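Local coordinates for DNA repair and telomere maintenance protein nbs1 (Schizosaccharomyces pombe, PDB 3HUF) that binds phosphorylated proteins such as Ctp1 through its FHA and BRCT domains and tethers them to Mre11-Rad50 for DNA double-strand break repair and telomere maintenance, at residues R46-T51 with I100-C105; G21-G26 with S34-I39; F68-L73 with K84-N89; T79-K84 with K96-Q101. One frame throughout, in Å; residues are numbered along the deposited sequence.

Contact 1: residues R46-T51 with I100-C105; sequences RHARFT and IQLGKC
H47 and L102 are the nearest pair between two segments that run roughly antiparallel (164° between their directions), but their CA atoms are 7.3 Å apart and no clear hydrogen bond joins the backbones, which marks this as packing between the two sheets of the FHA beta-sandwich. The imidazole of H47 reaches the second sheet because its CG is anti to the backbone N (chi1 -167°). L102 CB then lies over one ring face, 4.0 Å from the centroid of the H47 ring and 19° off its normal, a CH-pi contact displaced toward the rim. Beside it, L102 CD2 meets H47 CD2 at 3.8 Å and A48 CB at 4.2 Å. Deeper in, F50 and I100 approach from opposite directions, with F50 CZ 4.0 Å from I100 CD1.

Both ring nitrogens of H47 have partners outside these segments: ND1 accepts from S44 N, and NE2 is bonded to G78 O. S44 and H47 fit the S-x-x-H signature of FHA domains. Without the imidazole, as with an alanine in its place, S44 N and G78 O would probably lose their mates and a gap would open over L102 CB. Beyond the two segments, K104 NZ pairs with an acidic side chain of the bound peptide. The chemistry is therefore divided: the ring's nitrogens tie loops together, while its face and the residues behind it seal a buried apolar interface.

Contact 2: residues G21-G26 with S34-I39; sequences GTYIVG and SHIQVI
I24 and G26 each give an N-H and a C=O to the neighbouring strand, making a parallel ladder. I24 N donates to S34 O at 3.0 Å, and I36 N returns a bond to I24 O at 2.8 Å. One step on, G26 N meets I36 O at 3.1 Å and V38 N meets G26 O at 3.0 Å. The N-H...O angles stay at or above 156°, but the acceptors are approached differently: I36 O nearly end-on, G26 O from well above its carbonyl plane (55°). CA-H...O contacts supplement the ladder, among them H35 CA to I24 O at 3.2 Å.

Apolar contacts fill the face carrying V25 and I36. V25 CG1, anti to the backbone N (chi1 -176°), is carried to V38 CG2 at 3.6 Å. I36 CD1 also reaches Y23 CB, at 3.9 Å, and strand 16-18 packs on both Y23 and I36.

The other face is mixed, with I24 beside the polar H35 and Q37. H35 CD2 lies 4.1 Å from I24 CB, while H35 ND1 is bonded to D32 and Q37 OE1 to K12. The chemistry implies that edge strand 35-37 of this FHA sheet is secured mainly through backbone bonds, with I36, and V38 just beyond it, turned into the sandwich.

Contact 3: residues F68-L73 with K84-N89; sequences FEVKDL and KVVGQN
V70 and V86 share a rotamer, CG1 anti to the backbone N in each (chi1 169° and 174°), and this turns V70 CG1 toward V86 CG2, which it meets at 3.9 Å with the two side chains crossing at about a right angle. The contact belongs to the FHA beta-sandwich, where the segment 84-89 passes over strand 68-72 of the facing sheet. The other methyl of V86, CG1, settles on the backbone, 3.4 Å from V70 O and 3.8 Å from D72 N; V81 packs on V86 as well.

K71 makes a second patch nearer the surface. Its chain bends at chi2 and again at chi3 (52°), laying CE 3.7 Å from N89 N. NZ stops 3.4 Å from N89 N, but both are donors, so the contact is one of packing and no hydrogen bond forms. Cutting the K71 chain back to an alanine is likely to uncover the N89 backbone and leave that part of the loop freer to shift.

The amide of D72 is satisfied by a water, which accepts from D72 N at 2.6 Å. Its carboxylate is directed elsewhere, OD1 being bonded to the hydroxyls of T75 and T79.

Contact 4: residues T79-K84 with K96-Q101; sequences TKVNEK and KDLKIQ
N82, the second residue of the type I' turn V81-K84, reaches across to K99 and its neighbours on strand 97-101 with its whole side chain. From CB the chain swings CG anti to the carbonyl carbon (chi1 -74°), setting the amide crosswise to L98, with OD1 facing K99 N. OD1 accepts from K99 N at 2.9 Å, the donor standing 41° above the plane of the amide C=O, and rests 3.5 Å from K99 CB. ND2 gives the straighter bond, to D97 O at 3.2 Å (170° at the hydrogen), with the acceptor in the plane of the amide; it also meets L98 CD2 and has a weak bond to E95. Two bonds thus fix the amide's rotation, with both its heteroatoms used on one strand.

The backbone continues this grip: N82 N donates to K99 O at 2.7 Å, and K80 and Q101 form an antiparallel hydrogen-bonded pair (K80 N to Q101 O 3.0 Å, Q101 N to K80 O 2.9 Å). K99 O also receives a water held by E83 N. On the buried face V81 CG1 packs on L98 CB at 4.1 Å. Paired backbone bonds between V81 and K84 close the tight hairpin of strands 79-81 and 84-85, while the N82 amide pins its turn to strand 97-101; the T-x-V-N sequence leading into that turn recurs in FHA domains.

All four contacts lie in the FHA sandwich. Contact 2 belongs to one sheet and contact 4 to the other, while contacts 1 and 3 bridge the two. Contact 1 has its centre about 9 Å from the centres of each of the others, whereas the centres of contacts 2 and 4 are about 16 Å apart and the two do not touch. Contact 1 joins contact 2 through H47 N and V25 O, 2.7 Å apart at a classic beta bulge formed by H47 and A48. Contacts 3 and 4 share K84 and are joined by a probable hydrogen bond between V86 N and T79 O, 2.7 Å apart. The bound peptide lies at the turn end of contact 1.

Contact 1: residues R46-T51 with I100-C105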
loop_
_atom_site.group_PDB
_atom_site.type_symbol
_atom_site.label_atom_id
_atom_site.label_comp_id
_atom_site.label_asym_id
_atom_site.label_seq_id
_atom_site.Cartn_x
_atom_site.Cartn_y
_atom_site.Cartn_z
ATOM N N ARG A 46 20.285 23.458 17.081
ATOM C CA ARG A 46 19.819 23.046 15.760
ATOM C C ARG A 46 20.875 22.049 15.274
ATOM O O ARG A 46 22.018 22.449 15.017
ATOM C CB ARG A 46 19.752 24.239 14.805
ATOM C CG ARG A 46 18.724 25.305 15.157
ATOM C CD ARG A 46 18.779 26.511 14.190
ATOM N NE ARG A 46 18.502 26.169 12.786
ATOM C CZ ARG A 46 19.430 26.079 11.824
ATOM N NH1 ARG A 46 20.716 26.306 12.096
ATOM N NH2 ARG A 46 19.074 25.766 10.579
ATOM N N HIS A 47 20.517 20.768 15.158
ATOM C CA HIS A 47 21.538 19.723 14.996
ATOM C C HIS A 47 21.630 19.110 13.596
ATOM O O HIS A 47 22.726 19.017 13.018
ATOM C CB HIS A 47 21.378 18.617 16.050
ATOM C CG HIS A 47 22.555 17.695 16.133
ATOM N ND1 HIS A 47 23.481 17.753 17.148
ATOM C CD2 HIS A 47 22.966 16.700 15.314
ATOM C CE1 HIS A 47 24.413 16.837 16.953
ATOM N NE2 HIS A 47 24.118 16.180 15.848
ATOM N N ALA A 48 20.491 18.675 13.074
ATOM C CA ALA A 48 20.418 18.008 11.787
ATOM C C ALA A 48 19.254 18.528 10.946
ATOM O O ALA A 48 18.258 19.025 11.479
ATOM C CB ALA A 48 20.274 16.483 11.981
ATOM N N ARG A 49 19.390 18.390 9.632
ATOM C CA ARG A 49 18.277 18.550 8.724
ATOM C C ARG A 49 17.957 17.193 8.098
ATOM O O ARG A 49 18.856 16.503 7.641
ATOM C CB ARG A 49 18.617 19.576 7.650
ATOM C CG ARG A 49 17.511 19.773 6.632
ATOM C CD ARG A 49 17.943 20.702 5.495
ATOM N NE ARG A 49 18.534 21.939 6.015
ATOM C CZ ARG A 49 17.845 23.028 6.370
ATOM N NH1 ARG A 49 16.512 23.071 6.258
ATOM N NH2 ARG A 49 18.503 24.086 6.844
ATOM N N PHE A 50 16.689 16.795 8.152
ATOM C CA PHE A 50 16.190 15.617 7.468
ATOM C C PHE A 50 15.350 16.137 6.313
ATOM O O PHE A 50 14.447 16.944 6.527
ATOM C CB PHE A 50 15.245 14.797 8.348
ATOM C CG PHE A 50 15.859 14.224 9.602
ATOM C CD1 PHE A 50 17.237 14.237 9.830
ATOM C CD2 PHE A 50 15.034 13.631 10.532
ATOM C CE1 PHE A 50 17.762 13.697 10.993
ATOM C CE2 PHE A 50 15.541 13.067 11.703
ATOM C CZ PHE A 50 16.905 13.095 11.936
ATOM N N THR A 51 15.649 15.681 5.104
ATOM C CA THR A 51 14.894 16.046 3.909
ATOM C C THR A 51 14.387 14.757 3.310
ATOM O O THR A 51 15.154 13.825 3.074
ATOM C CB THR A 51 15.747 16.814 2.857
ATOM O OG1 THR A 51 16.311 17.977 3.464
ATOM C CG2 THR A 51 14.887 17.268 1.677
ATOM N N ILE A 100 19.677 6.781 13.593
ATOM C CA ILE A 100 20.304 8.093 13.469
ATOM C C ILE A 100 20.744 8.540 14.862
ATOM O O ILE A 100 19.906 8.698 15.780
ATOM C CB ILE A 100 19.345 9.134 12.856
ATOM C CG1 ILE A 100 18.883 8.701 11.454
ATOM C CG2 ILE A 100 19.980 10.523 12.848
ATOM C CD1 ILE A 100 17.543 9.250 11.036
ATOM N N GLN A 101 22.060 8.710 15.010
ATOM C CA GLN A 101 22.669 9.165 16.247
ATOM C C GLN A 101 23.066 10.634 16.136
ATOM O O GLN A 101 23.853 11.018 15.277
ATOM C CB GLN A 101 23.904 8.318 16.599
ATOM C CG GLN A 101 24.416 8.526 18.016
ATOM C CD GLN A 101 25.793 7.894 18.256
ATOM O OE1 GLN A 101 26.207 6.971 17.552
ATOM N NE2 GLN A 101 26.496 8.389 19.264
ATOM N N LEU A 102 22.514 11.444 17.026
ATOM C CA LEU A 102 22.834 12.853 17.074
ATOM C C LEU A 102 23.832 13.065 18.181
ATOM O O LEU A 102 23.557 12.753 19.352
ATOM C CB LEU A 102 21.582 13.674 17.328
ATOM C CG LEU A 102 20.426 13.422 16.363
ATOM C CD1 LEU A 102 19.330 14.386 16.681
ATOM C CD2 LEU A 102 20.869 13.578 14.896
ATOM N N GLY A 103 25.001 13.578 17.810
ATOM C CA GLY A 103 26.029 13.876 18.791
ATOM C C GLY A 103 26.542 12.604 19.431
ATOM O O GLY A 103 26.866 11.631 18.739
ATOM N N LYS A 104 26.613 12.617 20.756
ATOM C CA LYS A 104 26.980 11.441 21.516
ATOM C C LYS A 104 25.769 10.910 22.268
ATOM O O LYS A 104 25.916 10.217 23.269
ATOM C CB LYS A 104 28.085 11.784 22.508
ATOM C CG LYS A 104 29.385 12.160 21.860
ATOM C CD LYS A 104 30.179 12.973 22.825
ATOM C CE LYS A 104 31.602 12.491 22.869
ATOM N NZ LYS A 104 32.334 13.152 23.990
ATOM N N CYS A 105 24.567 11.228 21.793
ATOM C CA CYS A 105 23.388 10.782 22.514
ATOM C C CYS A 105 23.316 9.265 22.485
ATOM O O CYS A 105 23.355 8.673 21.416
ATOM C CB CYS A 105 22.118 11.408 21.960
ATOM S SG CYS A 105 20.652 10.797 22.779
#

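Contact 2: residues G21-G26 with S34-I39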
loop_
_atom_site.group_PDB
_atom_site.type_symbol
_atom_site.label_atom_id
_atom_site.label_comp_id
_atom_site.label_asym_id
_atom_site.label_seq_id
_atom_site.Cartn_x
_atom_site.Cartn_y
_atom_site.Cartn_z
ATOM N N GLY A 21 9.478 16.703 2.587
ATOM C CA GLY A 21 9.760 18.091 2.918
ATOM C C GLY A 21 10.975 18.073 3.824
ATOM O O GLY A 21 11.692 17.070 3.906
ATOM N N THR A 22 11.204 19.175 4.523
ATOM C CA THR A 22 12.400 19.321 5.326
ATOM C C THR A 22 12.104 19.607 6.793
ATOM O O THR A 22 11.204 20.375 7.119
ATOM C CB THR A 22 13.284 20.438 4.768
ATOM O OG1 THR A 22 13.389 20.306 3.338
ATOM C CG2 THR A 22 14.651 20.313 5.350
ATOM N N TYR A 23 12.890 19.004 7.670
ATOM C CA TYR A 23 12.760 19.157 9.100
ATOM C C TYR A 23 14.088 19.624 9.665
ATOM O O TYR A 23 15.141 19.159 9.241
ATOM C CB TYR A 23 12.390 17.813 9.738
ATOM C CG TYR A 23 11.062 17.271 9.232
ATOM C CD1 TYR A 23 11.002 16.464 8.087
ATOM C CD2 TYR A 23 9.863 17.601 9.871
ATOM C CE1 TYR A 23 9.775 15.975 7.595
ATOM C CE2 TYR A 23 8.626 17.114 9.392
ATOM C CZ TYR A 23 8.595 16.306 8.258
ATOM O OH TYR A 23 7.386 15.837 7.795
ATOM N N ILE A 24 14.034 20.534 10.632
ATOM C CA ILE A 24 15.206 20.827 11.445
ATOM C C ILE A 24 15.028 20.135 12.783
ATOM O O ILE A 24 13.962 20.187 13.421
ATOM C CB ILE A 24 15.530 22.340 11.554
ATOM C CG1 ILE A 24 16.332 22.775 10.339
ATOM C CG2 ILE A 24 16.414 22.648 12.764
ATOM C CD1 ILE A 24 15.513 23.379 9.295
ATOM N N VAL A 25 16.078 19.416 13.155
ATOM C CA VAL A 25 16.074 18.516 14.286
ATOM C C VAL A 25 17.128 19.041 15.276
ATOM O O VAL A 25 18.263 19.334 14.898
ATOM C CB VAL A 25 16.433 17.083 13.788
ATOM C CG1 VAL A 25 16.361 16.074 14.899
ATOM C CG2 VAL A 25 15.540 16.676 12.569
ATOM N N GLY A 26 16.748 19.189 16.536
ATOM C CA GLY A 26 17.635 19.826 17.499
ATOM C C GLY A 26 17.073 19.938 18.899
ATOM O O GLY A 26 15.865 19.770 19.124
ATOM N N SER A 34 7.532 21.420 10.781
ATOM C CA SER A 34 8.852 21.428 10.134
ATOM C C SER A 34 10.048 21.378 11.085
ATOM O O SER A 34 11.183 21.596 10.667
ATOM C CB SER A 34 8.980 22.579 9.122
ATOM O OG SER A 34 9.138 23.815 9.782
ATOM N N HIS A 35 9.791 21.052 12.349
ATOM C CA HIS A 35 10.837 20.956 13.369
ATOM C C HIS A 35 10.594 19.767 14.287
ATOM O O HIS A 35 9.435 19.413 14.597
ATOM C CB HIS A 35 10.900 22.216 14.236
ATOM C CG HIS A 35 11.194 23.479 13.483
ATOM N ND1 HIS A 35 10.216 24.204 12.837
ATOM C CD2 HIS A 35 12.349 24.161 13.302
ATOM C CE1 HIS A 35 10.763 25.258 12.260
ATOM N NE2 HIS A 35 12.056 25.257 12.529
ATOM N N ILE A 36 11.687 19.180 14.763
ATOM C CA ILE A 36 11.624 18.032 15.655
ATOM C C ILE A 36 12.582 18.285 16.811
ATOM O O ILE A 36 13.802 18.381 16.618
ATOM C CB ILE A 36 12.016 16.697 14.912
ATOM C CG1 ILE A 36 11.155 16.480 13.655
ATOM C CG2 ILE A 36 11.901 15.489 15.827
ATOM C CD1 ILE A 36 11.701 15.426 12.711
ATOM N N GLN A 37 12.023 18.401 18.013
ATOM C CA GLN A 37 12.807 18.557 19.223
ATOM C C GLN A 37 13.295 17.219 19.767
ATOM O O GLN A 37 12.509 16.282 19.977
ATOM C CB GLN A 37 12.008 19.269 20.322
ATOM C CG GLN A 37 12.858 19.563 21.551
ATOM C CD GLN A 37 12.148 20.416 22.601
ATOM O OE1 GLN A 37 10.978 20.200 22.924
ATOM N NE2 GLN A 37 12.861 21.385 23.134
ATOM N N VAL A 38 14.604 17.153 20.005
ATOM C CA VAL A 38 15.238 15.970 20.541
ATOM C C VAL A 38 16.137 16.439 21.662
ATOM O O VAL A 38 17.131 17.124 21.409
ATOM C CB VAL A 38 16.087 15.236 19.482
ATOM C CG1 VAL A 38 16.475 13.855 20.002
ATOM C CG2 VAL A 38 15.327 15.090 18.182
ATOM N N ILE A 39 15.795 16.074 22.894
ATOM C CA ILE A 39 16.493 16.614 24.056
ATOM C C ILE A 39 17.540 15.660 24.626
ATOM O O ILE A 39 17.209 14.563 25.087
ATOM C CB ILE A 39 15.511 17.028 25.164
ATOM C CG1 ILE A 39 14.353 17.843 24.554
ATOM C CG2 ILE A 39 16.251 17.796 26.268
ATOM C CD1 ILE A 39 13.259 18.200 25.516
#

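Contact 3: residues F68-L73 with K84-N89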
loop_
_atom_site.group_PDB
_atom_site.type_symbol
_atom_site.label_atom_id
_atom_site.label_comp_id
_atom_site.label_asym_id
_atom_site.label_seq_id
_atom_site.Cartn_x
_atom_site.Cartn_y
_atom_site.Cartn_z
ATOM N N PHE A 68 15.521 9.556 1.853
ATOM C CA PHE A 68 15.650 10.208 3.151
ATOM C C PHE A 68 17.076 10.759 3.213
ATOM O O PHE A 68 18.044 10.006 3.136
ATOM C CB PHE A 68 15.399 9.154 4.238
ATOM C CG PHE A 68 15.119 9.714 5.625
ATOM C CD1 PHE A 68 13.890 9.464 6.244
ATOM C CD2 PHE A 68 16.088 10.448 6.325
ATOM C CE1 PHE A 68 13.628 9.943 7.526
ATOM C CE2 PHE A 68 15.840 10.913 7.616
ATOM C CZ PHE A 68 14.604 10.665 8.213
ATOM N N GLU A 69 17.206 12.080 3.360
ATOM C CA GLU A 69 18.515 12.722 3.416
ATOM C C GLU A 69 18.754 13.341 4.780
ATOM O O GLU A 69 17.826 13.843 5.415
ATOM C CB GLU A 69 18.630 13.791 2.322
ATOM C CG GLU A 69 18.150 13.285 0.997
ATOM C CD GLU A 69 17.976 14.355 -0.051
ATOM O OE1 GLU A 69 17.911 15.548 0.295
ATOM O OE2 GLU A 69 17.894 13.991 -1.232
ATOM N N VAL A 70 20.002 13.286 5.230
ATOM C CA VAL A 70 20.402 13.829 6.532
ATOM C C VAL A 70 21.614 14.726 6.307
ATOM O O VAL A 70 22.595 14.282 5.747
ATOM C CB VAL A 70 20.777 12.693 7.529
ATOM C CG1 VAL A 70 21.442 13.257 8.792
ATOM C CG2 VAL A 70 19.537 11.848 7.894
ATOM N N LYS A 71 21.523 15.986 6.734
ATOM C CA LYS A 71 22.671 16.862 6.824
ATOM C C LYS A 71 23.017 17.192 8.271
ATOM O O LYS A 71 22.140 17.469 9.083
ATOM C CB LYS A 71 22.420 18.170 6.082
ATOM C CG LYS A 71 22.410 18.042 4.575
ATOM C CD LYS A 71 23.230 19.182 3.979
ATOM C CE LYS A 71 24.620 19.252 4.635
ATOM N NZ LYS A 71 25.457 20.423 4.192
ATOM N N ASP A 72 24.307 17.172 8.584
ATOM C CA ASP A 72 24.765 17.613 9.881
ATOM C C ASP A 72 24.919 19.126 9.783
ATOM O O ASP A 72 25.498 19.623 8.817
ATOM C CB ASP A 72 26.095 16.953 10.246
ATOM C CG ASP A 72 26.647 17.475 11.551
ATOM O OD1 ASP A 72 26.203 17.016 12.632
ATOM O OD2 ASP A 72 27.491 18.389 11.493
ATOM N N LEU A 73 24.402 19.860 10.768
ATOM C CA LEU A 73 24.459 21.329 10.711
ATOM C C LEU A 73 25.672 21.882 11.469
ATOM O O LEU A 73 25.533 22.622 12.454
ATOM C CB LEU A 73 23.136 21.964 11.198
ATOM C CG LEU A 73 21.817 21.506 10.545
ATOM C CD1 LEU A 73 20.623 22.098 11.267
ATOM C CD2 LEU A 73 21.759 21.844 9.051
ATOM N N LYS A 84 27.479 5.372 10.222
ATOM C CA LYS A 84 28.331 6.116 9.310
ATOM C C LYS A 84 28.190 7.622 9.572
ATOM O O LYS A 84 27.087 8.175 9.513
ATOM C CB LYS A 84 27.949 5.782 7.873
ATOM C CG LYS A 84 28.890 6.314 6.809
ATOM C CD LYS A 84 28.296 6.137 5.425
ATOM C CE LYS A 84 29.180 6.752 4.348
ATOM N NZ LYS A 84 30.115 5.750 3.822
ATOM N N VAL A 85 29.313 8.264 9.874
ATOM C CA VAL A 85 29.397 9.719 10.041
ATOM C C VAL A 85 28.808 10.427 8.802
ATOM O O VAL A 85 29.160 10.108 7.658
ATOM C CB VAL A 85 30.897 10.166 10.234
ATOM C CG1 VAL A 85 31.072 11.671 10.002
ATOM C CG2 VAL A 85 31.442 9.743 11.608
ATOM N N VAL A 86 27.918 11.383 9.037
ATOM C CA VAL A 86 27.397 12.215 7.966
ATOM C C VAL A 86 28.412 13.307 7.633
ATOM O O VAL A 86 28.799 14.103 8.502
ATOM C CB VAL A 86 26.047 12.836 8.346
ATOM C CG1 VAL A 86 25.599 13.817 7.287
ATOM C CG2 VAL A 86 24.997 11.730 8.544
ATOM N N GLY A 87 28.849 13.317 6.378
ATOM C CA GLY A 87 29.865 14.252 5.919
ATOM C C GLY A 87 29.211 15.574 5.589
ATOM O O GLY A 87 27.988 15.703 5.666
ATOM N N GLN A 88 30.014 16.567 5.224
ATOM C CA GLN A 88 29.440 17.812 4.717
ATOM C C GLN A 88 28.769 17.478 3.395
ATOM O O GLN A 88 29.076 16.450 2.788
ATOM C CB GLN A 88 30.492 18.922 4.595
ATOM C CG GLN A 88 31.880 18.447 4.215
ATOM C CD GLN A 88 32.993 19.252 4.881
ATOM O OE1 GLN A 88 32.816 19.811 5.973
ATOM N NE2 GLN A 88 34.154 19.296 4.230
ATOM N N ASN A 89 27.814 18.300 2.980
ATOM C CA ASN A 89 26.949 17.963 1.832
ATOM C C ASN A 89 25.905 16.887 2.144
ATOM O O ASN A 89 25.006 16.650 1.344
ATOM C CB ASN A 89 27.758 17.567 0.591
ATOM C CG ASN A 89 28.703 18.682 0.106
ATOM O OD1 ASN A 89 29.302 19.425 0.899
ATOM N ND2 ASN A 89 28.856 18.774 -1.211
HETATM O O HOH W 1 26.136 17.065 6.676
#

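Contact 4: residues T79-K84 with K96-Q101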
loop_
_atom_site.group_PDB
_atom_site.type_symbol
_atom_site.label_atom_id
_atom_site.label_comp_id
_atom_site.label_asym_id
_atom_site.label_seq_id
_atom_site.Cartn_x
_atom_site.Cartn_y
_atom_site.Cartn_z
ATOM N N THR A 79 26.895 13.744 13.431
ATOM C CA THR A 79 25.687 12.928 13.183
ATOM C C THR A 79 26.071 11.652 12.442
ATOM O O THR A 79 26.911 11.679 11.539
ATOM C CB THR A 79 24.648 13.703 12.331
ATOM O OG1 THR A 79 24.330 14.935 12.981
ATOM C CG2 THR A 79 23.343 12.888 12.108
ATOM N N LYS A 80 25.480 10.524 12.840
ATOM C CA LYS A 80 25.756 9.256 12.170
ATOM C C LYS A 80 24.424 8.682 11.751
ATOM O O LYS A 80 23.420 8.834 12.475
ATOM C CB LYS A 80 26.455 8.247 13.101
ATOM C CG LYS A 80 27.753 8.742 13.785
ATOM C CD LYS A 80 28.441 7.609 14.549
ATOM C CE LYS A 80 29.825 8.006 14.976
ATOM N NZ LYS A 80 30.635 6.855 15.522
ATOM N N VAL A 81 24.413 8.025 10.594
ATOM C CA VAL A 81 23.272 7.210 10.179
ATOM C C VAL A 81 23.749 5.760 10.002
ATOM O O VAL A 81 24.699 5.507 9.245
ATOM C CB VAL A 81 22.667 7.706 8.875
ATOM C CG1 VAL A 81 21.400 6.864 8.518
ATOM C CG2 VAL A 81 22.330 9.217 8.964
ATOM N N ASN A 82 23.138 4.816 10.721
ATOM C CA ASN A 82 23.554 3.418 10.598
ATOM C C ASN A 82 25.062 3.341 10.777
ATOM O O ASN A 82 25.744 2.714 9.984
ATOM C CB ASN A 82 23.103 2.821 9.233
ATOM C CG ASN A 82 21.591 2.536 9.197
ATOM O OD1 ASN A 82 20.954 2.503 10.240
ATOM N ND2 ASN A 82 21.031 2.337 8.019
ATOM N N GLU A 83 25.555 4.037 11.809
ATOM C CA GLU A 83 26.979 4.067 12.230
ATOM C C GLU A 83 27.979 4.760 11.286
ATOM O O GLU A 83 29.181 4.746 11.530
ATOM C CB GLU A 83 27.465 2.667 12.636
ATOM C CG GLU A 83 26.728 2.139 13.855
ATOM C CD GLU A 83 27.094 0.703 14.198
ATOM O OE1 GLU A 83 27.965 0.100 13.511
ATOM O OE2 GLU A 83 26.497 0.171 15.168
ATOM N N LYS A 84 27.479 5.372 10.222
ATOM C CA LYS A 84 28.331 6.116 9.310
ATOM C C LYS A 84 28.190 7.622 9.572
ATOM O O LYS A 84 27.087 8.175 9.513
ATOM C CB LYS A 84 27.949 5.782 7.873
ATOM C CG LYS A 84 28.890 6.314 6.809
ATOM C CD LYS A 84 28.296 6.137 5.425
ATOM C CE LYS A 84 29.180 6.752 4.348
ATOM N NZ LYS A 84 30.115 5.750 3.822
ATOM N N LYS A 96 15.174 0.964 4.291
ATOM C CA LYS A 96 13.911 1.139 5.001
ATOM C C LYS A 96 14.059 1.260 6.526
ATOM O O LYS A 96 13.077 1.462 7.221
ATOM C CB LYS A 96 12.941 0.020 4.621
ATOM C CG LYS A 96 12.611 0.023 3.133
ATOM C CD LYS A 96 11.928 -1.254 2.713
ATOM C CE LYS A 96 11.335 -1.076 1.315
ATOM N NZ LYS A 96 10.377 -2.166 1.011
ATOM N N ASP A 97 15.287 1.145 7.017
ATOM C CA ASP A 97 15.587 1.246 8.438
ATOM C C ASP A 97 16.823 2.101 8.648
ATOM O O ASP A 97 17.921 1.745 8.205
ATOM C CB ASP A 97 15.843 -0.137 9.030
ATOM C CG ASP A 97 14.580 -0.944 9.165
ATOM O OD1 ASP A 97 13.907 -0.816 10.209
ATOM O OD2 ASP A 97 14.264 -1.721 8.234
ATOM N N LEU A 98 16.645 3.227 9.327
ATOM C CA LEU A 98 17.756 4.140 9.622
ATOM C C LEU A 98 17.882 4.374 11.128
ATOM O O LEU A 98 16.897 4.687 11.811
ATOM C CB LEU A 98 17.575 5.474 8.877
ATOM C CG LEU A 98 17.250 5.486 7.371
ATOM C CD1 LEU A 98 17.011 6.886 6.894
ATOM C CD2 LEU A 98 18.362 4.826 6.523
ATOM N N LYS A 99 19.097 4.207 11.640
ATOM C CA LYS A 99 19.387 4.430 13.041
ATOM C C LYS A 99 20.238 5.694 13.068
ATOM O O LYS A 99 21.354 5.707 12.562
ATOM C CB LYS A 99 20.133 3.203 13.585
ATOM C CG LYS A 99 20.599 3.267 15.006
ATOM C CD LYS A 99 21.368 1.989 15.385
ATOM C CE LYS A 99 22.730 2.302 16.016
ATOM N NZ LYS A 99 22.718 2.196 17.527
ATOM N N ILE A 100 19.677 6.781 13.593
ATOM C CA ILE A 100 20.304 8.093 13.469
ATOM C C ILE A 100 20.744 8.540 14.862
ATOM O O ILE A 100 19.906 8.698 15.780
ATOM C CB ILE A 100 19.345 9.134 12.856
ATOM C CG1 ILE A 100 18.883 8.701 11.454
ATOM C CG2 ILE A 100 19.980 10.523 12.848
ATOM C CD1 ILE A 100 17.543 9.250 11.036
ATOM N N GLN A 101 22.060 8.710 15.010
ATOM C CA GLN A 101 22.669 9.165 16.247
ATOM C C GLN A 101 23.066 10.634 16.136
ATOM O O GLN A 101 23.853 11.018 15.277
ATOM C CB GLN A 101 23.904 8.318 16.599
ATOM C CG GLN A 101 24.416 8.526 18.016
ATOM C CD GLN A 101 25.793 7.894 18.256
ATOM O OE1 GLN A 101 26.207 6.971 17.552
ATOM N NE2 GLN A 101 26.496 8.389 19.264
HETATM O O HOH W 2 24.019 5.397 13.819
HETATM O O HOH W 3 25.900 2.193 17.008
#